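Side-chain contacts in ABC-type amino acid transport system, periplasmic component (Caldanaerobacter subterraneus subsp. tengcongensis MB4, PDB 4YMX), which binds arginine as the substrate-binding protein of an amino acid ABC transporter, a member of the bacterial solute-binding protein 3 family: residues Ser126-Val131 and Gly154-Glu159; Lys162-Val167 and Asp213-Val218; Asn173-Glu178 and Ile190-Thr195. All coordinates share one frame; numbering follows the deposited sequence. Where two conformers were deposited one is given.

Contact 1 of 3, residues Ser126-Val131 and Gly154-Glu159. With ARG (arginine), chain C.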
loop_
_atom_site.group_PDB
_atom_site.type_symbol
_atom_site.label_atom_id
_atom_site.label_comp_id
_atom_site.label_asym_id
_atom_site.label_seq_id
_atom_site.Cartn_x
_atom_site.Cartn_y
_atom_site.Cartn_z
ATOM N N SER A 126 -4.876 -1.354 -8.449
ATOM C CA SER A 126 -3.552 -1.898 -8.156
ATOM C C SER A 126 -3.391 -3.286 -8.758
ATOM O O SER A 126 -4.381 -3.947 -9.113
ATOM C CB SER A 126 -3.267 -1.934 -6.643
ATOM O OG SER A 126 -4.147 -2.821 -5.977
ATOM N N ARG A 127 -2.137 -3.720 -8.872
ATOM C CA ARG A 127 -1.786 -5.008 -9.452
ATOM C C ARG A 127 -0.605 -5.608 -8.690
ATOM O O ARG A 127 0.375 -4.919 -8.422
ATOM C CB ARG A 127 -1.401 -4.823 -10.924
ATOM C CG ARG A 127 -0.966 -6.099 -11.640
ATOM C CD ARG A 127 -0.213 -5.785 -12.930
ATOM N NE ARG A 127 -0.993 -4.953 -13.844
ATOM C CZ ARG A 127 -1.877 -5.429 -14.717
ATOM N NH1 ARG A 127 -2.102 -6.734 -14.793
ATOM N NH2 ARG A 127 -2.539 -4.600 -15.512
ATOM N N GLN A 128 -0.705 -6.890 -8.345
ATOM C CA GLN A 128 0.410 -7.616 -7.733
ATOM C C GLN A 128 1.411 -8.024 -8.797
ATOM O O GLN A 128 1.031 -8.477 -9.884
ATOM C CB GLN A 128 -0.092 -8.881 -7.026
ATOM C CG GLN A 128 -1.082 -8.609 -5.921
ATOM C CD GLN A 128 -0.498 -7.742 -4.834
ATOM O OE1 GLN A 128 0.573 -8.035 -4.300
ATOM N NE2 GLN A 128 -1.194 -6.657 -4.504
ATOM N N VAL A 129 2.691 -7.877 -8.473
ATOM C CA VAL A 129 3.753 -8.358 -9.336
ATOM C C VAL A 129 4.808 -9.079 -8.506
ATOM O O VAL A 129 4.760 -9.094 -7.279
ATOM C CB VAL A 129 4.435 -7.223 -10.128
ATOM C CG1 VAL A 129 3.409 -6.414 -10.925
ATOM C CG2 VAL A 129 5.261 -6.326 -9.212
ATOM N N VAL A 130 5.763 -9.683 -9.194
ATOM C CA VAL A 130 6.889 -10.334 -8.549
ATOM C C VAL A 130 8.161 -9.546 -8.872
ATOM O O VAL A 130 8.358 -9.103 -10.004
ATOM C CB VAL A 130 7.010 -11.788 -9.027
ATOM C CG1 VAL A 130 8.292 -12.423 -8.497
ATOM C CG2 VAL A 130 5.785 -12.594 -8.582
ATOM N N VAL A 131 8.999 -9.325 -7.865
ATOM C CA VAL A 131 10.294 -8.692 -8.068
ATOM C C VAL A 131 11.398 -9.719 -7.828
ATOM O O VAL A 131 11.358 -10.465 -6.846
ATOM C CB VAL A 131 10.510 -7.492 -7.107
ATOM C CG1 VAL A 131 11.858 -6.827 -7.382
ATOM C CG2 VAL A 131 9.382 -6.476 -7.245
ATOM N N GLY A 154 0.134 -9.277 6.669
ATOM C CA GLY A 154 -1.210 -8.723 6.761
ATOM C C GLY A 154 -1.740 -8.202 5.443
ATOM O O GLY A 154 -2.782 -7.552 5.400
ATOM N N THR A 155 -1.045 -8.517 4.355
ATOM C CA THR A 155 -1.398 -7.960 3.051
ATOM C C THR A 155 -1.984 -8.946 2.049
ATOM O O THR A 155 -1.864 -10.165 2.191
ATOM C CB THR A 155 -0.187 -7.292 2.359
ATOM O OG1 THR A 155 0.822 -8.278 2.081
ATOM C CG2 THR A 155 0.387 -6.175 3.222
ATOM N N THR A 156 -2.577 -8.394 0.997
ATOM C CA THR A 156 -3.007 -9.214 -0.130
ATOM C C THR A 156 -1.807 -9.820 -0.864
ATOM O O THR A 156 -1.920 -10.880 -1.484
ATOM C CB THR A 156 -3.833 -8.406 -1.118
ATOM O OG1 THR A 156 -3.079 -7.255 -1.516
ATOM C CG2 THR A 156 -5.142 -7.964 -0.468
ATOM N N SER A 157 -0.659 -9.153 -0.794
ATOM C CA SER A 157 0.568 -9.703 -1.377
ATOM C C SER A 157 0.924 -11.003 -0.668
ATOM O O SER A 157 1.247 -12.004 -1.311
ATOM C CB SER A 157 1.713 -8.693 -1.262
ATOM O OG SER A 157 1.357 -7.462 -1.884
ATOM N N GLU A 158 0.842 -10.993 0.656
ATOM C CA GLU A 158 1.049 -12.206 1.439
ATOM C C GLU A 158 0.018 -13.287 1.094
ATOM O O GLU A 158 0.364 -14.456 0.927
ATOM C CB GLU A 158 1.005 -11.864 2.927
ATOM C CG GLU A 158 1.050 -13.066 3.867
ATOM C CD GLU A 158 1.047 -12.636 5.306
ATOM O OE1 GLU A 158 0.083 -11.947 5.714
ATOM O OE2 GLU A 158 2.014 -12.956 6.028
ATOM N N GLU A 159 -1.246 -12.892 0.976
ATOM C CA GLU A 159 -2.304 -13.815 0.557
ATOM C C GLU A 159 -1.975 -14.483 -0.780
ATOM O O GLU A 159 -2.179 -15.692 -0.959
ATOM C CB GLU A 159 -3.623 -13.054 0.445
ATOM C CG GLU A 159 -4.802 -13.902 0.038
ATOM C CD GLU A 159 -6.074 -13.090 -0.107
ATOM O OE1 GLU A 159 -6.200 -12.042 0.568
ATOM O OE2 GLU A 159 -6.943 -13.497 -0.907
HETATM N N ARG C . -2.691 -3.376 -1.172
HETATM C CA ARG C . -2.114 -4.382 -0.241
HETATM C C ARG C . -3.075 -4.675 0.897
HETATM O O ARG C . -4.098 -4.008 1.041
HETATM C CB ARG C . -0.780 -3.886 0.318
HETATM C CG ARG C . -0.858 -2.524 0.981
HETATM C CD ARG C . 0.411 -2.204 1.754
HETATM N NE ARG C . 0.469 -0.792 2.105
HETATM C CZ ARG C . 1.463 -0.225 2.777
HETATM N NH1 ARG C . 2.497 -0.938 3.188
HETATM N NH2 ARG C . 1.412 1.067 3.042
HETATM O OXT ARG C . -2.845 -5.587 1.689
#

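Contact 2 of 3, residues Lys162-Val167 and Asp213-Val218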
loop_
_atom_site.group_PDB
_atom_site.type_symbol
_atom_site.label_atom_id
_atom_site.label_comp_id
_atom_site.label_asym_id
_atom_site.label_seq_id
_atom_site.Cartn_x
_atom_site.Cartn_y
_atom_site.Cartn_z
ATOM N N LYS A 162 0.954 -17.039 -0.437
ATOM C CA LYS A 162 0.603 -18.245 0.322
ATOM C C LYS A 162 0.047 -19.354 -0.562
ATOM O O LYS A 162 0.034 -20.520 -0.163
ATOM C CB LYS A 162 -0.401 -17.923 1.427
ATOM C CG LYS A 162 0.210 -17.324 2.669
ATOM C CD LYS A 162 -0.880 -17.014 3.693
ATOM C CE LYS A 162 -0.301 -16.546 5.015
ATOM N NZ LYS A 162 -1.385 -16.212 5.984
ATOM N N LYS A 163 -0.408 -18.992 -1.754
ATOM C CA LYS A 163 -0.991 -19.962 -2.677
ATOM C C LYS A 163 0.052 -20.688 -3.526
ATOM O O LYS A 163 -0.267 -21.662 -4.212
ATOM C CB LYS A 163 -2.039 -19.284 -3.559
ATOM C CG LYS A 163 -3.251 -18.830 -2.766
ATOM C CD LYS A 163 -4.319 -18.215 -3.656
ATOM C CE LYS A 163 -3.930 -16.815 -4.090
ATOM N NZ LYS A 163 -4.969 -16.192 -4.956
ATOM N N ILE A 164 1.295 -20.216 -3.474
ATOM C CA ILE A 164 2.375 -20.832 -4.237
ATOM C C ILE A 164 2.724 -22.181 -3.617
ATOM O O ILE A 164 2.964 -22.268 -2.415
ATOM C CB ILE A 164 3.618 -19.934 -4.254
ATOM C CG1 ILE A 164 3.321 -18.627 -4.995
ATOM C CG2 ILE A 164 4.804 -20.656 -4.883
ATOM C CD1 ILE A 164 4.312 -17.505 -4.690
ATOM N N PRO A 165 2.728 -23.250 -4.430
ATOM C CA PRO A 165 3.021 -24.585 -3.887
ATOM C C PRO A 165 4.374 -24.658 -3.170
ATOM O O PRO A 165 5.393 -24.211 -3.710
ATOM C CB PRO A 165 3.024 -25.479 -5.132
ATOM C CG PRO A 165 2.112 -24.769 -6.095
ATOM C CD PRO A 165 2.360 -23.297 -5.858
ATOM N N ASN A 166 4.362 -25.194 -1.948
ATOM C CA ASN A 166 5.574 -25.377 -1.148
ATOM C C ASN A 166 6.370 -24.095 -0.909
ATOM O O ASN A 166 7.587 -24.128 -0.702
ATOM C CB ASN A 166 6.459 -26.473 -1.753
ATOM C CG ASN A 166 5.752 -27.809 -1.805
ATOM O OD1 ASN A 166 5.520 -28.368 -2.880
ATOM N ND2 ASN A 166 5.386 -28.321 -0.636
ATOM N N VAL A 167 5.667 -22.965 -0.933
ATOM C CA VAL A 167 6.310 -21.676 -0.702
ATOM C C VAL A 167 6.955 -21.613 0.685
ATOM O O VAL A 167 6.437 -22.171 1.666
ATOM C CB VAL A 167 5.311 -20.505 -0.884
ATOM C CG1 VAL A 167 4.265 -20.502 0.223
ATOM C CG2 VAL A 167 6.048 -19.170 -0.931
ATOM N N ASP A 213 0.564 -13.327 -14.586
ATOM C CA ASP A 213 -0.891 -13.312 -14.488
ATOM C C ASP A 213 -1.365 -13.885 -13.155
ATOM O O ASP A 213 -2.187 -13.293 -12.451
ATOM C CB ASP A 213 -1.517 -14.131 -15.623
ATOM C CG ASP A 213 -1.512 -13.403 -16.959
ATOM O OD1 ASP A 213 -1.093 -12.224 -17.014
ATOM O OD2 ASP A 213 -1.955 -14.015 -17.958
ATOM N N GLU A 214 -0.813 -15.028 -12.786
ATOM C CA GLU A 214 -1.390 -15.801 -11.702
ATOM C C GLU A 214 -1.148 -15.232 -10.304
ATOM O O GLU A 214 -1.886 -15.549 -9.374
ATOM C CB GLU A 214 -0.927 -17.252 -11.788
ATOM C CG GLU A 214 -1.520 -17.993 -12.983
ATOM C CD GLU A 214 -0.946 -19.379 -13.139
ATOM O OE1 GLU A 214 0.066 -19.500 -13.852
ATOM O OE2 GLU A 214 -1.508 -20.339 -12.550
ATOM N N ILE A 215 -0.141 -14.379 -10.148
ATOM C CA ILE A 215 0.119 -13.813 -8.831
ATOM C C ILE A 215 -0.909 -12.738 -8.493
ATOM O O ILE A 215 -1.090 -12.392 -7.330
ATOM C CB ILE A 215 1.560 -13.255 -8.709
ATOM C CG1 ILE A 215 1.967 -13.107 -7.238
ATOM C CG2 ILE A 215 1.683 -11.916 -9.421
ATOM C CD1 ILE A 215 2.211 -14.429 -6.529
ATOM N N ASN A 216 -1.596 -12.232 -9.511
ATOM C CA ASN A 216 -2.554 -11.145 -9.321
ATOM C C ASN A 216 -3.983 -11.629 -9.038
ATOM O O ASN A 216 -4.935 -10.843 -9.086
ATOM C CB ASN A 216 -2.522 -10.211 -10.536
ATOM C CG ASN A 216 -3.165 -8.863 -10.261
ATOM O OD1 ASN A 216 -2.978 -8.276 -9.190
ATOM N ND2 ASN A 216 -3.958 -8.380 -11.223
ATOM N N ASN A 217 -4.135 -12.906 -8.704
ATOM C CA ASN A 217 -5.464 -13.470 -8.438
ATOM C C ASN A 217 -5.951 -13.201 -7.013
ATOM O O ASN A 217 -6.354 -14.113 -6.281
ATOM C CB ASN A 217 -5.510 -14.968 -8.756
ATOM C CG ASN A 217 -5.379 -15.259 -10.239
ATOM O OD1 ASN A 217 -5.504 -14.369 -11.082
ATOM N ND2 ASN A 217 -5.139 -16.521 -10.563
ATOM N N VAL A 218 -5.869 -11.937 -6.608
ATOM C CA VAL A 218 -6.386 -11.481 -5.321
ATOM C C VAL A 218 -7.217 -10.240 -5.584
ATOM O O VAL A 218 -7.207 -9.706 -6.698
ATOM C CB VAL A 218 -5.252 -11.134 -4.331
ATOM C CG1 VAL A 218 -4.545 -12.392 -3.880
ATOM C CG2 VAL A 218 -4.268 -10.153 -4.979
HETATM O O HOH W 1 -2.876 -14.497 -6.297
#

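Contact 3 of 3, residues Asn173-Glu178 and Ile190-Thr195. With ARG (arginine), chain C.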
loop_
_atom_site.group_PDB
_atom_site.type_symbol
_atom_site.label_atom_id
_atom_site.label_comp_id
_atom_site.label_asym_id
_atom_site.label_seq_id
_atom_site.Cartn_x
_atom_site.Cartn_y
_atom_site.Cartn_z
ATOM N N ASN A 173 7.492 -6.915 8.524
ATOM C CA ASN A 173 6.641 -5.798 8.912
ATOM C C ASN A 173 6.567 -4.715 7.846
ATOM O O ASN A 173 5.494 -4.188 7.574
ATOM C CB ASN A 173 7.140 -5.174 10.215
ATOM C CG ASN A 173 6.935 -6.077 11.405
ATOM O OD1 ASN A 173 6.037 -6.919 11.409
ATOM N ND2 ASN A 173 7.771 -5.909 12.421
ATOM N N ARG A 174 7.718 -4.387 7.261
ATOM C CA ARG A 174 7.846 -3.250 6.352
ATOM C C ARG A 174 8.428 -3.661 5.008
ATOM O O ARG A 174 9.343 -4.490 4.922
ATOM C CB ARG A 174 8.733 -2.166 6.979
ATOM C CG ARG A 174 8.213 -1.648 8.312
ATOM C CD ARG A 174 7.085 -0.658 8.103
ATOM N NE ARG A 174 7.596 0.691 7.852
ATOM C CZ ARG A 174 6.910 1.812 8.066
ATOM N NH1 ARG A 174 5.670 1.763 8.524
ATOM N NH2 ARG A 174 7.472 2.985 7.823
ATOM N N VAL A 175 7.893 -3.053 3.958
ATOM C CA VAL A 175 8.295 -3.364 2.593
ATOM C C VAL A 175 9.777 -3.097 2.359
ATOM O O VAL A 175 10.433 -3.817 1.597
ATOM C CB VAL A 175 7.435 -2.567 1.587
ATOM C CG1 VAL A 175 7.924 -2.778 0.159
ATOM C CG2 VAL A 175 5.977 -2.986 1.715
ATOM N N SER A 176 10.317 -2.070 3.011
ATOM C CA SER A 176 11.721 -1.730 2.827
ATOM C C SER A 176 12.643 -2.906 3.174
ATOM O O SER A 176 13.665 -3.108 2.526
ATOM C CB SER A 176 12.081 -0.496 3.650
ATOM O OG SER A 176 11.700 -0.683 5.003
ATOM N N ASP A 177 12.260 -3.709 4.159
ATOM C CA ASP A 177 13.061 -4.872 4.529
ATOM C C ASP A 177 12.967 -6.009 3.526
ATOM O O ASP A 177 13.906 -6.790 3.377
ATOM C CB ASP A 177 12.709 -5.332 5.942
ATOM C CG ASP A 177 13.152 -4.338 6.976
ATOM O OD1 ASP A 177 14.363 -4.030 7.014
ATOM O OD2 ASP A 177 12.293 -3.822 7.718
ATOM N N GLU A 178 11.851 -6.091 2.810
ATOM C CA GLU A 178 11.699 -7.085 1.755
ATOM C C GLU A 178 12.685 -6.822 0.633
ATOM O O GLU A 178 13.281 -7.751 0.085
ATOM C CB GLU A 178 10.266 -7.069 1.225
ATOM C CG GLU A 178 9.238 -7.386 2.304
ATOM C CD GLU A 178 7.826 -7.129 1.844
ATOM O OE1 GLU A 178 7.467 -7.547 0.716
ATOM O OE2 GLU A 178 7.067 -6.490 2.610
ATOM N N ILE A 190 10.127 -11.154 -4.280
ATOM C CA ILE A 190 9.195 -10.373 -3.477
ATOM C C ILE A 190 7.849 -10.339 -4.202
ATOM O O ILE A 190 7.813 -10.258 -5.425
ATOM C CB ILE A 190 9.673 -8.916 -3.350
ATOM C CG1 ILE A 190 11.072 -8.837 -2.741
ATOM C CG2 ILE A 190 8.682 -8.077 -2.545
ATOM C CD1 ILE A 190 11.690 -7.440 -2.864
ATOM N N VAL A 191 6.744 -10.381 -3.464
ATOM C CA VAL A 191 5.446 -10.064 -4.057
ATOM C C VAL A 191 4.970 -8.737 -3.495
ATOM O O VAL A 191 4.904 -8.561 -2.277
ATOM C CB VAL A 191 4.383 -11.153 -3.779
ATOM C CG1 VAL A 191 3.029 -10.734 -4.340
ATOM C CG2 VAL A 191 4.818 -12.482 -4.387
ATOM N N VAL A 192 4.658 -7.795 -4.381
ATOM C CA VAL A 192 4.336 -6.427 -3.980
ATOM C C VAL A 192 3.635 -5.747 -5.142
ATOM O O VAL A 192 3.694 -6.240 -6.263
ATOM C CB VAL A 192 5.630 -5.666 -3.550
ATOM C CG1 VAL A 192 6.513 -5.365 -4.755
ATOM C CG2 VAL A 192 5.305 -4.387 -2.776
ATOM N N GLU A 193 2.945 -4.639 -4.881
ATOM C CA GLU A 193 2.238 -3.938 -5.939
ATOM C C GLU A 193 3.187 -3.315 -6.950
ATOM O O GLU A 193 4.281 -2.850 -6.601
ATOM C CB GLU A 193 1.287 -2.890 -5.360
ATOM C CG GLU A 193 -0.112 -3.417 -5.164
ATOM C CD GLU A 193 -0.685 -3.045 -3.824
ATOM O OE1 GLU A 193 -0.488 -3.805 -2.861
ATOM O OE2 GLU A 193 -1.345 -1.991 -3.743
ATOM N N ASP A 194 2.734 -3.304 -8.198
ATOM C CA ASP A 194 3.502 -2.831 -9.346
ATOM C C ASP A 194 4.047 -1.417 -9.169
ATOM O O ASP A 194 5.232 -1.165 -9.358
ATOM C CB ASP A 194 2.603 -2.878 -10.591
ATOM C CG ASP A 194 3.334 -2.499 -11.870
ATOM O OD1 ASP A 194 4.550 -2.741 -11.968
ATOM O OD2 ASP A 194 2.667 -1.968 -12.788
ATOM N N THR A 195 3.181 -0.480 -8.803
ATOM C CA THR A 195 3.619 0.911 -8.709
ATOM C C THR A 195 4.662 1.103 -7.617
ATOM O O THR A 195 5.567 1.928 -7.744
ATOM C CB THR A 195 2.452 1.869 -8.482
ATOM O OG1 THR A 195 1.740 1.483 -7.304
ATOM C CG2 THR A 195 1.523 1.857 -9.687
HETATM N N ARG C . -2.691 -3.376 -1.172
HETATM C CA ARG C . -2.114 -4.382 -0.241
HETATM C C ARG C . -3.075 -4.675 0.897
HETATM O O ARG C . -4.098 -4.008 1.041
HETATM C CB ARG C . -0.780 -3.886 0.318
HETATM C CG ARG C . -0.858 -2.524 0.981
HETATM C CD ARG C . 0.411 -2.204 1.754
HETATM N NE ARG C . 0.469 -0.792 2.105
HETATM C CZ ARG C . 1.463 -0.225 2.777
HETATM N NH1 ARG C . 2.497 -0.938 3.188
HETATM N NH2 ARG C . 1.412 1.067 3.042
HETATM O OXT ARG C . -2.845 -5.587 1.689
HETATM O O HOH W 2 4.876 -7.278 0.161
#

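Contact 1 of 3, residues Ser126-Val131 and Gly154-Glu159
Gln128, at the start of strand 128-133, reaches across to Ser157 in the first turn of helix 156-161, and the bond between their side chains carries this buried contact. Both elements belong to one of the two ligand-enclosing lobes of a periplasmic-binding-protein fold. Ser157 OG donates to Gln128 OE1 over 2.6 Å. The hydroxyl meets the amide oxygen at a C=O...O angle of 128° and lies 22° out of the carbonyl plane. In Gln128, CG stands anti to the carbonyl carbon and the chain bends at chi2 (-60°), which turns the amide toward the helix start. With OE1 engaged by the serine, the amide's other end, NE2, lies 3.6 Å from Thr156 OG1, and the two side chains cross at about a right angle. NE2 also makes a weak hydrogen bond to Glu193, a residue of the arginine pocket. Replacing Gln128 by an alanine removes the amide, which would probably leave Ser157 OG without its acceptor and Glu193 without this weak donor.

Two hydrogen bonds shape the start of the helix. Thr155 is the N-cap, its short side chain letting OG1 accept from Glu158 N at 3.1 Å. The extended side chain of Glu158 brings OE1 to Gly154 N, which meets it from above the carboxylate plane. Serine suits position 157, where OG reaches Gln128 OE1. The backbone amide of Thr156 donates to arginine OXT over 2.9 Å, while Thr156 OG1, 3.3 Å from the ligand CA, packs on the ligand together with CG2. The carboxylate of the bound arginine thus meets the N-terminal end of a helix, whose dipole and amide N-H probably help to offset its negative charge.

Contact 2 of 3, residues Lys162-Val167 and Asp213-Val218
Lys163 and Asn217 supply the polar half of this meeting of two loops, one leading from helix 156-161 to strand 168-172, the other following strand 207-210. The lysine chain bends at chi3 (-76°), which brings NZ over the opposite loop, 2.8 Å from Asn217 O. A water accepts from Lys163 NZ at 3.0 Å and gives a weak hydrogen bond to Ile215 O, linking the ammonium group to the backbone. Asn217 is the centre of an inverse gamma turn, and the length of lysine lets an exposed residue span the gap to this loop and keep its charge near carbonyl oxygen and water.

The apolar part is slight. Ile164 and Ile215 cross obliquely and touch through their terminal methyls, CD1 to CD1, at 4.2 Å; both are buried, and Ile215 also packs on Val130 and Ala160. Val218 rests on helix 156-161 as well.

Beside this contact a type II turn, Ile164 to Val167, redirects the chain toward its next strand. Two isoleucines thus join the loops on the buried side, while an ammonium group close to Asn217 O and bonded to a water lies on the exposed side.

Contact 3 of 3, residues Asn173-Glu178 and Ile190-Thr195
Glu178 and Ile190 face each other where helix 175-183 lies against strand 189-193, their side chains crossing at a slant. Each points from its backbone toward the other segment, and they meet twice. Ile190 CD1 comes up to the helix main chain, 3.4 Å from Glu178 O, while its CG2 methyl lies 3.5 Å from Glu178 OE1. The isoleucine splits in this way because CG1 stands anti to the carbonyl carbon (chi1 -57°) and CG2 anti to the backbone N, sending one branch to the peptide and the other to the carboxylate. A beta-branched residue with one long arm suits this double role.

The chain of Glu178, extended beyond CG, carries OE1 across to Ile190 CG2 and near Val191 O. OE1 receives a hydrogen bond from a water at 2.7 Å, and the same water donates to Val191 O at 2.8 Å. One water thus joins a buried acid to a strand carbonyl, two oxygens that, if the acid is ionised, would have no proton to share. One turn earlier on the helix, Val175 meets Val192 through methyls, CG1 to CG2 at 4.2 Å, and Val175 also touches Tyr200 of helix 194-201.

Glu193, the last strand residue and N-cap position of helix 194-201, turns its side chain to the ligand. Its chain is bent at chi2 (134°), and OE1 accepts from the alpha-amino N of the bound arginine over 2.8 Å. Neighbouring residues of one strand therefore do different work: Ile190 and Val192 pack on helix 175-183, and Glu193 belongs to the pocket. An acid is apt there, because its negative charge would complement the ligand's ammonium group, while Glu178 keeps its own carboxylate within the helix-strand packing, bridged by water.

Contacts 1 and 3 are buried and share one sheet: strands 128-133 and 189-193 are neighbours in it, with backbone bonds such as Val131 N to Ile190 O between them, and both contacts touch the bound arginine, one at its carboxylate and the other at its amino group. Contact 2 lies farther out, its centre about 18 Å from the centre of the chain, and joins loops. It adjoins contact 1 through Asn216 OD1, probably bonded to Gln128 N, and reaches contact 3 by packing of Ile215 on Val191. The chemistry follows the place: a direct side-chain hydrogen bond in contact 1, apolar packing with a bridging water in contact 3, and an exposed lysine beside a slight contact between two isoleucines in contact 2.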